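Local coordinates for periplasmic sugar-binding domain protein (Pseudomonas fluorescens Pf-5, PDB 3H75) that probably binds a carbohydrate in the periplasm, as a two-domain member of the bacterial solute-binding protein 2 family, at residues A[145-153]-A[203-212]; A[125-136]-A[254-262]. All blocks are in the same frame, centred on the assembly; numbering follows the deposited sequence.

Interaction 1 of 2, residues A[145-153]-A[203-212]; sequences GIELLAFSG and YPKTQLVWSA
Strands 146-152 and 206-211 lie side by side and parallel, their axes 4.7 Å apart at the closest and 14° from aligned. The ladder runs on to Ala212 N, which bonds Phe151 O at 2.8 Å. At the other end Glu147 O takes two donors, Gln207 N at 2.9 Å and the longer Leu208 N. On one face of the sheet Leu148 CD1 touches both Leu208 CB and Trp210 CB. CG of Leu148 is anti to the backbone N (chi1 165°), which swings CD1 over Leu208 O. On the other face Val209 CG1 meets the Phe151 ring at its edge, 3.7 Å from CE2. Leu149 crosses Thr206 at about a right angle, its CG 3.6 Å from Thr206 OG1. That hydroxyl donates to Tyr203 O at 2.7 Å, which also accepts Thr206 N in a type I turn. A valine here has no hydroxyl to give Tyr203 O, and the turn would probably be less firmly tied. Glu147 lays its carboxylate against Lys205 CB; its OE1 is salt-bridged to Arg180. Strand 177-184 pairs with the other edge of 146-152. Helix 189-202 packs on Leu149 and Phe151, and helix 122-137 lies against Ile146 and Trp210 on the opposite face.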
loop_
_atom_site.group_PDB
_atom_site.type_symbol
_atom_site.label_atom_id
_atom_site.label_comp_id
_atom_site.label_asym_id
_atom_site.label_seq_id
_atom_site.Cartn_x
_atom_site.Cartn_y
_atom_site.Cartn_z
ATOM N N GLY A 145 -16.085 -26.812 7.854
ATOM C CA GLY A 145 -14.933 -25.948 7.735
ATOM C C GLY A 145 -15.365 -24.711 6.978
ATOM O O GLY A 145 -16.470 -24.659 6.443
ATOM N N ILE A 146 -14.507 -23.701 6.956
ATOM C CA ILE A 146 -14.781 -22.469 6.232
ATOM C C ILE A 146 -13.679 -22.419 5.185
ATOM O O ILE A 146 -12.538 -22.077 5.494
ATOM C CB ILE A 146 -14.673 -21.230 7.149
ATOM C CG1 ILE A 146 -15.774 -21.269 8.212
ATOM C CG2 ILE A 146 -14.785 -19.951 6.319
ATOM C CD1 ILE A 146 -15.677 -20.143 9.243
ATOM N N GLU A 147 -14.012 -22.763 3.945
ATOM C CA GLU A 147 -13.009 -22.782 2.893
ATOM C C GLU A 147 -12.670 -21.400 2.370
ATOM O O GLU A 147 -13.546 -20.570 2.119
ATOM C CB GLU A 147 -13.440 -23.740 1.784
ATOM C CG GLU A 147 -13.577 -25.158 2.347
ATOM C CD GLU A 147 -13.507 -26.254 1.306
ATOM O OE1 GLU A 147 -13.272 -25.952 0.119
ATOM O OE2 GLU A 147 -13.681 -27.432 1.691
ATOM N N LEU A 148 -11.368 -21.180 2.218
ATOM C CA LEU A 148 -10.804 -19.904 1.802
ATOM C C LEU A 148 -9.840 -19.988 0.626
ATOM O O LEU A 148 -9.084 -20.950 0.497
ATOM C CB LEU A 148 -10.043 -19.313 2.993
ATOM C CG LEU A 148 -9.057 -18.166 2.755
ATOM C CD1 LEU A 148 -9.805 -16.851 2.640
ATOM C CD2 LEU A 148 -8.074 -18.115 3.925
ATOM N N LEU A 149 -9.877 -18.966 -0.226
ATOM C CA LEU A 149 -8.956 -18.856 -1.349
ATOM C C LEU A 149 -8.210 -17.557 -1.080
ATOM O O LEU A 149 -8.803 -16.594 -0.585
ATOM C CB LEU A 149 -9.694 -18.742 -2.690
ATOM C CG LEU A 149 -10.407 -20.002 -3.187
ATOM C CD1 LEU A 149 -11.144 -19.695 -4.491
ATOM C CD2 LEU A 149 -9.393 -21.123 -3.410
ATOM N N ALA A 150 -6.919 -17.527 -1.381
ATOM C CA ALA A 150 -6.138 -16.314 -1.172
ATOM C C ALA A 150 -5.377 -15.922 -2.430
ATOM O O ALA A 150 -4.766 -16.760 -3.089
ATOM C CB ALA A 150 -5.169 -16.497 -0.013
ATOM N N PHE A 151 -5.438 -14.638 -2.760
ATOM C CA PHE A 151 -4.746 -14.104 -3.925
ATOM C C PHE A 151 -3.731 -13.098 -3.415
ATOM O O PHE A 151 -4.101 -12.052 -2.880
ATOM C CB PHE A 151 -5.743 -13.411 -4.856
ATOM C CG PHE A 151 -6.676 -14.358 -5.544
ATOM C CD1 PHE A 151 -6.367 -14.864 -6.802
ATOM C CD2 PHE A 151 -7.841 -14.785 -4.917
ATOM C CE1 PHE A 151 -7.198 -15.784 -7.423
ATOM C CE2 PHE A 151 -8.683 -15.711 -5.533
ATOM C CZ PHE A 151 -8.358 -16.210 -6.790
ATOM N N SER A 152 -2.450 -13.413 -3.567
ATOM C CA SER A 152 -1.413 -12.504 -3.101
ATOM C C SER A 152 -0.844 -11.741 -4.290
ATOM O O SER A 152 -1.223 -12.002 -5.426
ATOM C CB SER A 152 -0.309 -13.282 -2.384
ATOM O OG SER A 152 0.565 -12.396 -1.711
ATOM N N GLY A 153 0.053 -10.795 -4.029
ATOM C CA GLY A 153 0.629 -10.002 -5.103
ATOM C C GLY A 153 1.873 -10.619 -5.704
ATOM O O GLY A 153 1.903 -11.815 -5.990
ATOM N N TYR A 203 -13.047 -25.432 -6.088
ATOM C CA TYR A 203 -13.392 -25.364 -4.669
ATOM C C TYR A 203 -14.703 -24.611 -4.475
ATOM O O TYR A 203 -14.721 -23.478 -3.993
ATOM C CB TYR A 203 -12.273 -24.656 -3.900
ATOM C CG TYR A 203 -10.915 -25.299 -4.067
ATOM C CD1 TYR A 203 -10.638 -26.542 -3.497
ATOM C CD2 TYR A 203 -9.907 -24.669 -4.797
ATOM C CE1 TYR A 203 -9.395 -27.140 -3.648
ATOM C CE2 TYR A 203 -8.655 -25.260 -4.953
ATOM C CZ TYR A 203 -8.408 -26.496 -4.375
ATOM O OH TYR A 203 -7.177 -27.091 -4.527
ATOM N N PRO A 204 -15.828 -25.235 -4.849
ATOM C CA PRO A 204 -17.140 -24.602 -4.712
ATOM C C PRO A 204 -17.584 -24.300 -3.279
ATOM O O PRO A 204 -18.492 -23.495 -3.069
ATOM C CB PRO A 204 -18.072 -25.592 -5.416
ATOM C CG PRO A 204 -17.407 -26.903 -5.161
ATOM C CD PRO A 204 -15.954 -26.591 -5.416
ATOM N N LYS A 205 -16.959 -24.942 -2.296
ATOM C CA LYS A 205 -17.330 -24.701 -0.905
ATOM C C LYS A 205 -16.712 -23.403 -0.394
ATOM O O LYS A 205 -17.028 -22.945 0.705
ATOM C CB LYS A 205 -16.890 -25.870 -0.018
ATOM C CG LYS A 205 -17.392 -27.217 -0.517
ATOM C CD LYS A 205 -17.087 -28.343 0.457
ATOM C CE LYS A 205 -17.968 -28.252 1.687
ATOM N NZ LYS A 205 -17.842 -29.462 2.544
ATOM N N THR A 206 -15.838 -22.809 -1.199
ATOM C CA THR A 206 -15.196 -21.558 -0.807
ATOM C C THR A 206 -16.239 -20.523 -0.397
ATOM O O THR A 206 -17.214 -20.290 -1.120
ATOM C CB THR A 206 -14.345 -20.967 -1.960
ATOM O OG1 THR A 206 -13.289 -21.876 -2.294
ATOM C CG2 THR A 206 -13.736 -19.616 -1.542
ATOM N N GLN A 207 -16.044 -19.913 0.770
ATOM C CA GLN A 207 -16.962 -18.887 1.251
ATOM C C GLN A 207 -16.225 -17.573 1.447
ATOM O O GLN A 207 -16.849 -16.521 1.549
ATOM C CB GLN A 207 -17.594 -19.283 2.583
ATOM C CG GLN A 207 -18.438 -20.534 2.532
ATOM C CD GLN A 207 -19.112 -20.804 3.856
ATOM O OE1 GLN A 207 -20.140 -20.204 4.180
ATOM N NE2 GLN A 207 -18.525 -21.696 4.640
ATOM N N LEU A 208 -14.897 -17.639 1.518
ATOM C CA LEU A 208 -14.094 -16.436 1.724
ATOM C C LEU A 208 -12.971 -16.303 0.708
ATOM O O LEU A 208 -12.322 -17.288 0.363
ATOM C CB LEU A 208 -13.466 -16.441 3.119
ATOM C CG LEU A 208 -14.376 -16.525 4.342
ATOM C CD1 LEU A 208 -13.495 -16.620 5.593
ATOM C CD2 LEU A 208 -15.302 -15.313 4.400
ATOM N N VAL A 209 -12.750 -15.083 0.227
ATOM C CA VAL A 209 -11.666 -14.814 -0.712
ATOM C C VAL A 209 -10.880 -13.607 -0.206
ATOM O O VAL A 209 -11.377 -12.478 -0.195
ATOM C CB VAL A 209 -12.188 -14.515 -2.138
ATOM C CG1 VAL A 209 -11.016 -14.235 -3.076
ATOM C CG2 VAL A 209 -12.997 -15.702 -2.650
ATOM N N TRP A 210 -9.661 -13.872 0.244
ATOM C CA TRP A 210 -8.746 -12.851 0.756
ATOM C C TRP A 210 -7.866 -12.435 -0.422
ATOM O O TRP A 210 -7.304 -13.291 -1.101
ATOM C CB TRP A 210 -7.875 -13.486 1.848
ATOM C CG TRP A 210 -6.833 -12.620 2.516
ATOM C CD1 TRP A 210 -6.933 -12.022 3.740
ATOM C CD2 TRP A 210 -5.491 -12.378 2.062
ATOM N NE1 TRP A 210 -5.737 -11.435 4.083
ATOM C CE2 TRP A 210 -4.835 -11.639 3.071
ATOM C CE3 TRP A 210 -4.779 -12.720 0.903
ATOM C CZ2 TRP A 210 -3.496 -11.236 2.959
ATOM C CZ3 TRP A 210 -3.442 -12.319 0.790
ATOM C CH2 TRP A 210 -2.819 -11.586 1.815
ATOM N N SER A 211 -7.770 -11.130 -0.677
ATOM C CA SER A 211 -6.923 -10.621 -1.763
ATOM C C SER A 211 -5.987 -9.543 -1.239
ATOM O O SER A 211 -6.407 -8.658 -0.487
ATOM C CB SER A 211 -7.767 -10.038 -2.897
ATOM O OG SER A 211 -8.456 -11.060 -3.592
ATOM N N ALA A 212 -4.719 -9.615 -1.638
ATOM C CA ALA A 212 -3.728 -8.642 -1.187
ATOM C C ALA A 212 -3.926 -7.254 -1.786
ATOM O O ALA A 212 -3.273 -6.305 -1.376
ATOM C CB ALA A 212 -2.319 -9.152 -1.463
HETATM O O HOH W 1 -16.673 -23.393 3.346
HETATM O O HOH W 2 -19.458 -23.874 5.978
HETATM O O HOH W 3 -14.627 -26.704 -2.194
HETATM O O HOH W 4 -15.248 -28.040 4.119
#

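Interaction 2 of 2, residues A[125-136]-A[254-262]; sequences AGYRMLKELLHK and KLSVLEAGH
Val257 and Glu259 point from the strand toward helix 122-137 and meet it one turn after another. Val257 CG2 comes within 3.5 Å of Glu132 CB, and its CG1 lies slightly farther from the same atom. Leu133 CD2 lies 4.0 Å from Val257 CG2. With CB directed at the helix and chi1 at -177°, Val257 offers both methyls to Glu132 CB. One turn earlier Met129, a selenomethionine, lies across Glu259. The two CG atoms, Met129 CG and Glu259 CG, are 3.6 Å apart. Glu259 CG also touches Ala125 O. The bend at chi2 (-73°) brings Glu259 OE2 against Arg128 CB, at 3.6 Å. The guanidinium of Arg128 leads away from it: NE is salt-bridged to Glu124, and the CE2 edge of the Tyr127 ring lies over one face of the guanidinium. At the far end Lys136 lies along Ser256, its CE 3.1 Å from Ser256 O and also near Val257 CG2.

The contact is made by van der Waals packing. The backbone of Val257 is held by Phe237 and Gly239 of the adjoining strand 236-240, on which Met129 and Leu133 also pack. Phe295 touches both Ala125 and Glu259. Helix and strand run nearly antiparallel, at 157°, with axes 8.9 Å apart. This is a helix layered on one face of a beta sheet, as in the alpha/beta domains of periplasmic sugar-binding proteins.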
loop_
_atom_site.group_PDB
_atom_site.type_symbol
_atom_site.label_atom_id
_atom_site.label_comp_id
_atom_site.label_asym_id
_atom_site.label_seq_id
_atom_site.Cartn_x
_atom_site.Cartn_y
_atom_site.Cartn_z
ATOM N N ALA A 125 -2.822 -5.137 8.046
ATOM C CA ALA A 125 -3.859 -5.153 7.015
ATOM C C ALA A 125 -4.206 -6.580 6.586
ATOM O O ALA A 125 -5.385 -6.926 6.431
ATOM C CB ALA A 125 -3.413 -4.335 5.812
ATOM N N GLY A 126 -3.183 -7.409 6.396
ATOM C CA GLY A 126 -3.409 -8.786 5.986
ATOM C C GLY A 126 -4.130 -9.572 7.062
ATOM O O GLY A 126 -5.013 -10.384 6.791
ATOM N N TYR A 127 -3.738 -9.329 8.304
ATOM C CA TYR A 127 -4.342 -9.994 9.454
ATOM C C TYR A 127 -5.801 -9.558 9.603
ATOM O O TYR A 127 -6.711 -10.387 9.682
ATOM C CB TYR A 127 -3.555 -9.614 10.709
ATOM C CG TYR A 127 -4.105 -10.153 12.007
ATOM C CD1 TYR A 127 -4.024 -11.510 12.314
ATOM C CD2 TYR A 127 -4.670 -9.295 12.952
ATOM C CE1 TYR A 127 -4.485 -12.000 13.530
ATOM C CE2 TYR A 127 -5.135 -9.776 14.175
ATOM C CZ TYR A 127 -5.038 -11.129 14.455
ATOM O OH TYR A 127 -5.508 -11.615 15.656
ATOM N N ARG A 128 -6.019 -8.249 9.630
ATOM C CA ARG A 128 -7.361 -7.708 9.800
ATOM C C ARG A 128 -8.322 -8.119 8.698
ATOM O O ARG A 128 -9.505 -8.309 8.957
ATOM C CB ARG A 128 -7.299 -6.182 9.921
ATOM C CG ARG A 128 -6.705 -5.711 11.250
ATOM C CD ARG A 128 -7.581 -6.138 12.423
ATOM N NE ARG A 128 -6.875 -6.062 13.700
ATOM C CZ ARG A 128 -7.315 -6.611 14.827
ATOM N NH1 ARG A 128 -8.464 -7.278 14.838
ATOM N NH2 ARG A 128 -6.605 -6.503 15.943
HETATM N N MSE A 129 -7.834 -8.273 7.470
HETATM C CA MSE A 129 -8.746 -8.678 6.407
HETATM C C MSE A 129 -9.401 -10.014 6.691
HETATM O O MSE A 129 -10.608 -10.156 6.512
HETATM C CB MSE A 129 -8.046 -8.738 5.051
HETATM C CG MSE A 129 -7.819 -7.369 4.420
HETATM SE SE MSE A 129 -7.343 -7.497 2.542
HETATM C CE MSE A 129 -5.525 -8.176 2.743
ATOM N N LEU A 130 -8.631 -10.999 7.139
ATOM C CA LEU A 130 -9.238 -12.292 7.419
ATOM C C LEU A 130 -10.154 -12.201 8.633
ATOM O O LEU A 130 -11.248 -12.758 8.613
ATOM C CB LEU A 130 -8.183 -13.381 7.644
ATOM C CG LEU A 130 -8.813 -14.782 7.716
ATOM C CD1 LEU A 130 -9.533 -15.083 6.411
ATOM C CD2 LEU A 130 -7.753 -15.823 7.985
ATOM N N LYS A 131 -9.717 -11.505 9.683
ATOM C CA LYS A 131 -10.554 -11.376 10.879
ATOM C C LYS A 131 -11.886 -10.712 10.537
ATOM O O LYS A 131 -12.939 -11.140 11.018
ATOM C CB LYS A 131 -9.833 -10.575 11.968
ATOM C CG LYS A 131 -8.718 -11.347 12.648
ATOM C CD LYS A 131 -8.176 -10.608 13.862
ATOM C CE LYS A 131 -9.189 -10.519 14.991
ATOM N NZ LYS A 131 -9.487 -11.840 15.608
ATOM N N GLU A 132 -11.840 -9.679 9.699
ATOM C CA GLU A 132 -13.048 -8.969 9.288
ATOM C C GLU A 132 -13.956 -9.857 8.444
ATOM O O GLU A 132 -15.178 -9.860 8.624
ATOM C CB GLU A 132 -12.679 -7.712 8.498
ATOM C CG GLU A 132 -12.229 -6.550 9.360
ATOM C CD GLU A 132 -13.377 -5.962 10.154
ATOM O OE1 GLU A 132 -14.293 -5.385 9.529
ATOM O OE2 GLU A 132 -13.369 -6.087 11.396
ATOM N N LEU A 133 -13.364 -10.601 7.514
ATOM C CA LEU A 133 -14.145 -11.492 6.662
ATOM C C LEU A 133 -14.848 -12.535 7.523
ATOM O O LEU A 133 -16.030 -12.825 7.324
ATOM C CB LEU A 133 -13.243 -12.182 5.636
ATOM C CG LEU A 133 -12.746 -11.350 4.452
ATOM C CD1 LEU A 133 -11.739 -12.179 3.659
ATOM C CD2 LEU A 133 -13.920 -10.932 3.564
ATOM N N LEU A 134 -14.115 -13.097 8.481
ATOM C CA LEU A 134 -14.680 -14.107 9.369
ATOM C C LEU A 134 -15.817 -13.515 10.188
ATOM O O LEU A 134 -16.842 -14.165 10.408
ATOM C CB LEU A 134 -13.596 -14.655 10.299
ATOM C CG LEU A 134 -12.697 -15.720 9.673
ATOM C CD1 LEU A 134 -11.539 -16.046 10.613
ATOM C CD2 LEU A 134 -13.524 -16.965 9.394
ATOM N N HIS A 135 -15.641 -12.277 10.632
ATOM C CA HIS A 135 -16.679 -11.631 11.424
ATOM C C HIS A 135 -17.966 -11.453 10.627
ATOM O O HIS A 135 -19.062 -11.731 11.121
ATOM C CB HIS A 135 -16.209 -10.268 11.918
ATOM C CG HIS A 135 -17.187 -9.606 12.833
ATOM N ND1 HIS A 135 -17.485 -10.107 14.083
ATOM C CD2 HIS A 135 -17.981 -8.524 12.661
ATOM C CE1 HIS A 135 -18.423 -9.361 14.641
ATOM N NE2 HIS A 135 -18.742 -8.394 13.798
ATOM N N LYS A 136 -17.833 -10.992 9.389
ATOM C CA LYS A 136 -18.998 -10.769 8.541
ATOM C C LYS A 136 -19.679 -12.060 8.096
ATOM O O LYS A 136 -20.899 -12.095 7.935
ATOM C CB LYS A 136 -18.599 -9.922 7.330
ATOM C CG LYS A 136 -18.079 -8.545 7.721
ATOM C CD LYS A 136 -17.749 -7.698 6.507
ATOM C CE LYS A 136 -17.129 -6.375 6.919
ATOM N NZ LYS A 136 -18.026 -5.595 7.812
ATOM N N LYS A 254 -20.874 -5.379 -2.095
ATOM C CA LYS A 254 -20.389 -6.503 -2.895
ATOM C C LYS A 254 -18.986 -6.893 -2.453
ATOM O O LYS A 254 -18.613 -8.067 -2.492
ATOM C CB LYS A 254 -20.397 -6.136 -4.381
ATOM C CG LYS A 254 -21.777 -5.774 -4.909
ATOM C CD LYS A 254 -22.761 -6.919 -4.722
ATOM C CE LYS A 254 -24.159 -6.512 -5.162
ATOM N NZ LYS A 254 -24.150 -5.994 -6.559
ATOM N N LEU A 255 -18.206 -5.890 -2.063
ATOM C CA LEU A 255 -16.856 -6.107 -1.547
ATOM C C LEU A 255 -17.084 -5.941 -0.049
ATOM O O LEU A 255 -17.633 -4.928 0.382
ATOM C CB LEU A 255 -15.897 -5.035 -2.077
ATOM C CG LEU A 255 -14.460 -5.047 -1.540
ATOM C CD1 LEU A 255 -13.822 -6.404 -1.771
ATOM C CD2 LEU A 255 -13.653 -3.949 -2.234
ATOM N N SER A 256 -16.668 -6.926 0.742
ATOM C CA SER A 256 -16.914 -6.895 2.183
ATOM C C SER A 256 -15.934 -6.142 3.058
ATOM O O SER A 256 -16.327 -5.560 4.071
ATOM C CB SER A 256 -17.056 -8.325 2.711
ATOM O OG SER A 256 -18.205 -8.945 2.160
ATOM N N VAL A 257 -14.663 -6.164 2.682
ATOM C CA VAL A 257 -13.628 -5.487 3.453
ATOM C C VAL A 257 -12.659 -4.789 2.508
ATOM O O VAL A 257 -12.222 -5.378 1.524
ATOM C CB VAL A 257 -12.813 -6.492 4.301
ATOM C CG1 VAL A 257 -11.797 -5.741 5.154
ATOM C CG2 VAL A 257 -13.746 -7.325 5.176
ATOM N N LEU A 258 -12.330 -3.535 2.806
ATOM C CA LEU A 258 -11.384 -2.796 1.977
ATOM C C LEU A 258 -10.455 -2.011 2.885
ATOM O O LEU A 258 -10.869 -1.035 3.518
ATOM C CB LEU A 258 -12.117 -1.846 1.017
ATOM C CG LEU A 258 -11.242 -1.058 0.030
ATOM C CD1 LEU A 258 -10.393 -2.012 -0.818
ATOM C CD2 LEU A 258 -12.141 -0.207 -0.859
ATOM N N GLU A 259 -9.209 -2.470 2.980
ATOM C CA GLU A 259 -8.195 -1.808 3.799
ATOM C C GLU A 259 -7.575 -0.709 2.951
ATOM O O GLU A 259 -7.087 -0.966 1.850
ATOM C CB GLU A 259 -7.100 -2.796 4.214
ATOM C CG GLU A 259 -7.515 -3.830 5.254
ATOM C CD GLU A 259 -7.672 -3.235 6.639
ATOM O OE1 GLU A 259 -6.997 -2.226 6.931
ATOM O OE2 GLU A 259 -8.457 -3.787 7.438
ATOM N N ALA A 260 -7.582 0.518 3.458
ATOM C CA ALA A 260 -7.024 1.624 2.691
ATOM C C ALA A 260 -6.307 2.619 3.576
ATOM O O ALA A 260 -6.484 2.618 4.793
ATOM C CB ALA A 260 -8.132 2.331 1.913
ATOM N N GLY A 261 -5.490 3.459 2.949
ATOM C CA GLY A 261 -4.763 4.474 3.687
ATOM C C GLY A 261 -3.293 4.603 3.341
ATOM O O GLY A 261 -2.724 5.690 3.465
ATOM N N HIS A 262 -2.666 3.522 2.891
ATOM C CA HIS A 262 -1.244 3.588 2.583
ATOM C C HIS A 262 -0.866 4.402 1.348
ATOM O O HIS A 262 0.311 4.693 1.137
ATOM C CB HIS A 262 -0.636 2.175 2.509
ATOM C CG HIS A 262 -1.031 1.387 1.299
ATOM N ND1 HIS A 262 -2.336 1.276 0.868
ATOM C CD2 HIS A 262 -0.297 0.606 0.471
ATOM C CE1 HIS A 262 -2.389 0.460 -0.169
ATOM N NE2 HIS A 262 -1.164 0.039 -0.431
#

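Interactions 1 and 2 have centres 13 Å apart, and both reach the same mixed sheet. Strand 146-152 follows helix 122-137 in the chain, then come 206-211 and 257-260, so interaction 1 is nested inside the loop closed by interaction 2. Across the sheet, strand 236-240 separates 206-211 from 257-260. Helix 122-137 spans that gap and ties the two contacts together. Trp210 NE1 probably bonds Gly126 O at 3.0 Å, Met129 SE packs on Ser211 O, and Leu134 meets Leu208. One helix thus covers one face of several strands. Both contacts lie in one of the protein's two alpha/beta domains.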